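Local coordinates for hypothetical protein (Parabacteroides merdae, PDB 4OO3) that is a putative oxidoreductase that probably binds a nicotinamide dinucleotide through its Rossmann-fold domain, its substrate being unknown, at residues Q57-N60 with T61-E64; S127-L130 with L131-C134. All blocks are in the same frame, centred on the assembly; numbering follows the deposited sequence.

Contact 1. Residues Q57-N60 with T61-E64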
loop_
_atom_site.group_PDB
_atom_site.type_symbol
_atom_site.label_atom_id
_atom_site.label_comp_id
_atom_site.label_asym_id
_atom_site.label_seq_id
_atom_site.Cartn_x
_atom_site.Cartn_y
_atom_site.Cartn_z
ATOM N N GLN A 57 24.120 -1.241 0.927
ATOM C CA GLN A 57 25.437 -1.740 0.575
ATOM C C GLN A 57 25.332 -3.060 -0.195
ATOM O O GLN A 57 26.181 -3.346 -1.044
ATOM C CB GLN A 57 26.314 -1.893 1.822
ATOM C CG GLN A 57 27.775 -2.218 1.528
ATOM C CD GLN A 57 28.499 -1.118 0.759
ATOM O OE1 GLN A 57 28.008 0.008 0.640
ATOM N NE2 GLN A 57 29.677 -1.440 0.239
ATOM N N GLY A 58 24.297 -3.853 0.098
ATOM C CA GLY A 58 23.968 -5.030 -0.710
ATOM C C GLY A 58 23.667 -4.670 -2.160
ATOM O O GLY A 58 24.111 -5.356 -3.086
ATOM N N PHE A 59 22.924 -3.584 -2.365
ATOM C CA PHE A 59 22.692 -3.075 -3.716
ATOM C C PHE A 59 24.005 -2.644 -4.391
ATOM O O PHE A 59 24.188 -2.859 -5.586
ATOM C CB PHE A 59 21.704 -1.895 -3.716
ATOM C CG PHE A 59 20.361 -2.190 -3.080
ATOM C CD1 PHE A 59 19.833 -3.484 -3.038
ATOM C CD2 PHE A 59 19.602 -1.151 -2.555
ATOM C CE1 PHE A 59 18.594 -3.726 -2.458
ATOM C CE2 PHE A 59 18.364 -1.389 -1.984
ATOM C CZ PHE A 59 17.856 -2.675 -1.938
ATOM N N ASN A 60 24.907 -2.036 -3.627
ATOM C CA ASN A 60 26.193 -1.560 -4.162
ATOM C C ASN A 60 27.175 -2.681 -4.509
ATOM O O ASN A 60 28.095 -2.467 -5.287
ATOM C CB ASN A 60 26.897 -0.619 -3.166
ATOM C CG ASN A 60 26.264 0.759 -3.077
ATOM O OD1 ASN A 60 25.327 1.100 -3.803
ATOM N ND2 ASN A 60 26.790 1.569 -2.166
ATOM N N THR A 61 27.000 -3.856 -3.913
ATOM C CA THR A 61 27.955 -4.963 -4.068
ATOM C C THR A 61 27.382 -6.150 -4.843
ATOM O O THR A 61 28.029 -7.188 -4.941
ATOM C CB THR A 61 28.414 -5.480 -2.688
ATOM O OG1 THR A 61 27.263 -5.782 -1.888
ATOM C CG2 THR A 61 29.248 -4.433 -1.983
ATOM N N ARG A 62 26.176 -6.008 -5.388
ATOM C CA ARG A 62 25.528 -7.119 -6.084
ATOM C C ARG A 62 26.145 -7.321 -7.463
ATOM O O ARG A 62 26.727 -6.400 -8.031
ATOM C CB ARG A 62 24.019 -6.885 -6.210
ATOM C CG ARG A 62 23.622 -5.965 -7.351
ATOM C CD ARG A 62 22.147 -5.603 -7.301
ATOM N NE ARG A 62 21.870 -4.496 -8.218
ATOM C CZ ARG A 62 20.937 -3.564 -8.042
ATOM N NH1 ARG A 62 20.147 -3.580 -6.975
ATOM N NH2 ARG A 62 20.795 -2.603 -8.947
ATOM N N ALA A 63 25.967 -8.522 -8.005
ATOM C CA ALA A 63 26.634 -8.942 -9.233
ATOM C C ALA A 63 26.105 -8.255 -10.495
ATOM O O ALA A 63 26.898 -7.855 -11.347
ATOM C CB ALA A 63 26.550 -10.455 -9.378
ATOM N N GLU A 64 24.781 -8.132 -10.617
ATOM C CA GLU A 64 24.155 -7.510 -11.796
ATOM C C GLU A 64 23.822 -6.052 -11.529
ATOM O O GLU A 64 23.095 -5.749 -10.586
ATOM C CB GLU A 64 22.867 -8.241 -12.201
ATOM C CG GLU A 64 23.075 -9.556 -12.943
ATOM C CD GLU A 64 23.422 -9.396 -14.422
ATOM O OE1 GLU A 64 22.979 -8.418 -15.067
ATOM O OE2 GLU A 64 24.129 -10.275 -14.952
#

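Contact 2. Residues S127-L130 with L131-C134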
loop_
_atom_site.group_PDB
_atom_site.type_symbol
_atom_site.label_atom_id
_atom_site.label_comp_id
_atom_site.label_asym_id
_atom_site.label_seq_id
_atom_site.Cartn_x
_atom_site.Cartn_y
_atom_site.Cartn_z
ATOM N N SER A 127 -3.596 12.409 13.651
ATOM C CA SER A 127 -2.586 12.447 12.596
ATOM C C SER A 127 -3.193 12.763 11.223
ATOM O O SER A 127 -2.525 13.377 10.391
ATOM C CB SER A 127 -1.756 11.153 12.555
ATOM O OG SER A 127 -2.556 9.987 12.672
ATOM N N PHE A 128 -4.447 12.369 10.991
ATOM C CA PHE A 128 -5.147 12.738 9.754
ATOM C C PHE A 128 -5.297 14.254 9.610
ATOM O O PHE A 128 -5.106 14.802 8.523
ATOM C CB PHE A 128 -6.535 12.098 9.676
ATOM C CG PHE A 128 -7.340 12.558 8.485
ATOM C CD1 PHE A 128 -7.005 12.137 7.202
ATOM C CD2 PHE A 128 -8.402 13.436 8.638
ATOM C CE1 PHE A 128 -7.731 12.557 6.101
ATOM C CE2 PHE A 128 -9.132 13.862 7.534
ATOM C CZ PHE A 128 -8.794 13.423 6.265
ATOM N N LYS A 129 -5.654 14.916 10.707
ATOM C CA LYS A 129 -5.755 16.375 10.732
ATOM C C LYS A 129 -4.403 16.991 10.383
ATOM O O LYS A 129 -4.323 17.923 9.586
ATOM C CB LYS A 129 -6.233 16.858 12.107
ATOM C CG LYS A 129 -7.017 18.163 12.078
ATOM C CD LYS A 129 -8.065 18.202 13.187
ATOM C CE LYS A 129 -9.093 19.309 12.988
ATOM N NZ LYS A 129 -8.586 20.637 13.424
ATOM N N LEU A 130 -3.341 16.446 10.971
ATOM C CA LEU A 130 -1.975 16.885 10.672
ATOM C C LEU A 130 -1.620 16.654 9.192
ATOM O O LEU A 130 -0.929 17.468 8.579
ATOM C CB LEU A 130 -0.972 16.160 11.590
ATOM C CG LEU A 130 0.443 16.745 11.688
ATOM C CD1 LEU A 130 0.406 18.183 12.187
ATOM C CD2 LEU A 130 1.322 15.881 12.585
ATOM N N LEU A 131 -2.113 15.555 8.621
ATOM C CA LEU A 131 -1.827 15.210 7.228
ATOM C C LEU A 131 -2.525 16.157 6.270
ATOM O O LEU A 131 -2.015 16.418 5.189
ATOM C CB LEU A 131 -2.255 13.775 6.924
ATOM C CG LEU A 131 -1.992 13.227 5.516
ATOM C CD1 LEU A 131 -0.501 13.154 5.235
ATOM C CD2 LEU A 131 -2.622 11.856 5.350
ATOM N N GLU A 132 -3.701 16.648 6.652
ATOM C CA GLU A 132 -4.381 17.686 5.883
ATOM C C GLU A 132 -3.552 18.961 5.822
ATOM O O GLU A 132 -3.450 19.576 4.767
ATOM C CB GLU A 132 -5.748 18.013 6.481
ATOM C CG GLU A 132 -6.782 16.925 6.300
ATOM C CD GLU A 132 -8.099 17.305 6.930
ATOM O OE1 GLU A 132 -8.154 17.439 8.171
ATOM O OE2 GLU A 132 -9.067 17.489 6.175
ATOM N N GLU A 133 -2.974 19.361 6.954
ATOM C CA GLU A 133 -2.081 20.525 6.986
ATOM C C GLU A 133 -0.865 20.307 6.061
ATOM O O GLU A 133 -0.488 21.206 5.298
ATOM C CB GLU A 133 -1.621 20.826 8.420
ATOM C CG GLU A 133 -1.078 22.239 8.612
ATOM C CD GLU A 133 -0.487 22.484 9.995
ATOM O OE1 GLU A 133 -0.663 21.637 10.895
ATOM O OE2 GLU A 133 0.158 23.538 10.188
ATOM N N CYS A 134 -0.278 19.109 6.130
ATOM C CA CYS A 134 0.832 18.716 5.252
ATOM C C CYS A 134 0.500 18.961 3.784
ATOM O O CYS A 134 1.300 19.545 3.045
ATOM C CB CYS A 134 1.187 17.235 5.433
ATOM S SG CYS A 134 1.848 16.782 7.050
#

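Contact 1. Residues Q57-N60 with T61-E64
At the C-terminal end of helix 47-61, which links two neighbouring parallel strands of the Rossmann-type sheet, the side chains of T61 and R62 turn back against the carbonyls of Q57 and F59. The carbonyl oxygen of Q57 takes the main bond: T61 OG1 donates to Q57 O at 2.8 Å, arriving 23° out of the carbonyl plane. The T61 hydroxyl can reach back because chi1 of 52° sets OG1 between the backbone N and the carbonyl carbon of its own residue. The backbone adds little here, since T61 N makes a weak bond to Q57 O and another weak one to G58 O. T61 CG2 rests 3.8 Å from Q57 NE2, the two side chains crossing at about a right angle. N60 ND2 bonds weakly to Q57 OE1, but its amide is held chiefly by T67 OG1 at OD1, with W69 O also bonded to ND2. R62 runs extended from CG to NE past the F59 carbonyl, whose oxygen lies over one guanidinium face, 3.8 Å above the plane. NH1 is bonded to K29 O and NH2 to N65 O, while R62 NE gives a 2.9 Å hydrogen bond to E64 O, so backbone carbonyls grip all three nitrogens. Beside F59, R62 NH1 comes obliquely to the ring, 4.0 Å from CD1.

Contact 2. Residues S127-L130 with L131-C134
Residues 127-134 form two regular turns of helix 125-140, the helix of a beta-alpha-beta unit in the Rossmann-type domain, with four successive i to i+4 bonds running from L131 N to S127 O, E132 N to F128 O, E133 N to K129 O and C134 N to L130 O. The shortest, L131 N to S127 O, measures 2.8 Å. One turn apart, F128 and E132 carry the main side-chain contact. Chi1 of 174° places the F128 ring anti to its backbone nitrogen, and CG of E132 lies over one ring face, toward its rim, in a CH-pi contact, 4.3 Å from the centroid of the F128 ring and 22° off the normal. The carboxylate of E132 carries on outward past the CE2 edge of the ring, its plane 24° from that of the ring, with CD 3.6 Å from F128 CE2. Y239 meets the F128 ring edge-to-face, and Y427, Y428 and T431 of helix 419-439 also touch it. An alanine in place of E132 would remove the methylene and carboxylate laid against F128, and is likely to leave that ring face less covered and the phenyl group less firmly fixed. K129 sends its CG to 4.1 Å from E132 OE1, although its ammonium stays farther off. Elsewhere round the helix, L131 and C134 both pack on L145 of strand 145-147, while L130 leans on E103 and K106 of helix 98-110. Three residues apart, L130 and E133 cross obliquely, with L130 CD1 3.8 Å from E133 OE1.

Contacts 1 and 2 are separate pieces of local packing in the same Rossmann-type domain, which probably binds NAD(P), their centres 38 Å apart and their nearest atoms about 25 Å apart, without touching. In the six-stranded parallel sheet, helix 47-61 of contact 1 leads to edge strand 70-75, whereas helix 125-140 of contact 2 leads to edge strand 145-147 at the opposite end. The centre of contact 1, at a helix end on the surface, is about 26 Å from the centre of the chain, and that of contact 2, within a continuing helix that also packs on C-terminal helix 419-439, about 19 Å. Neither contact includes a bound cofactor or an assigned catalytic residue.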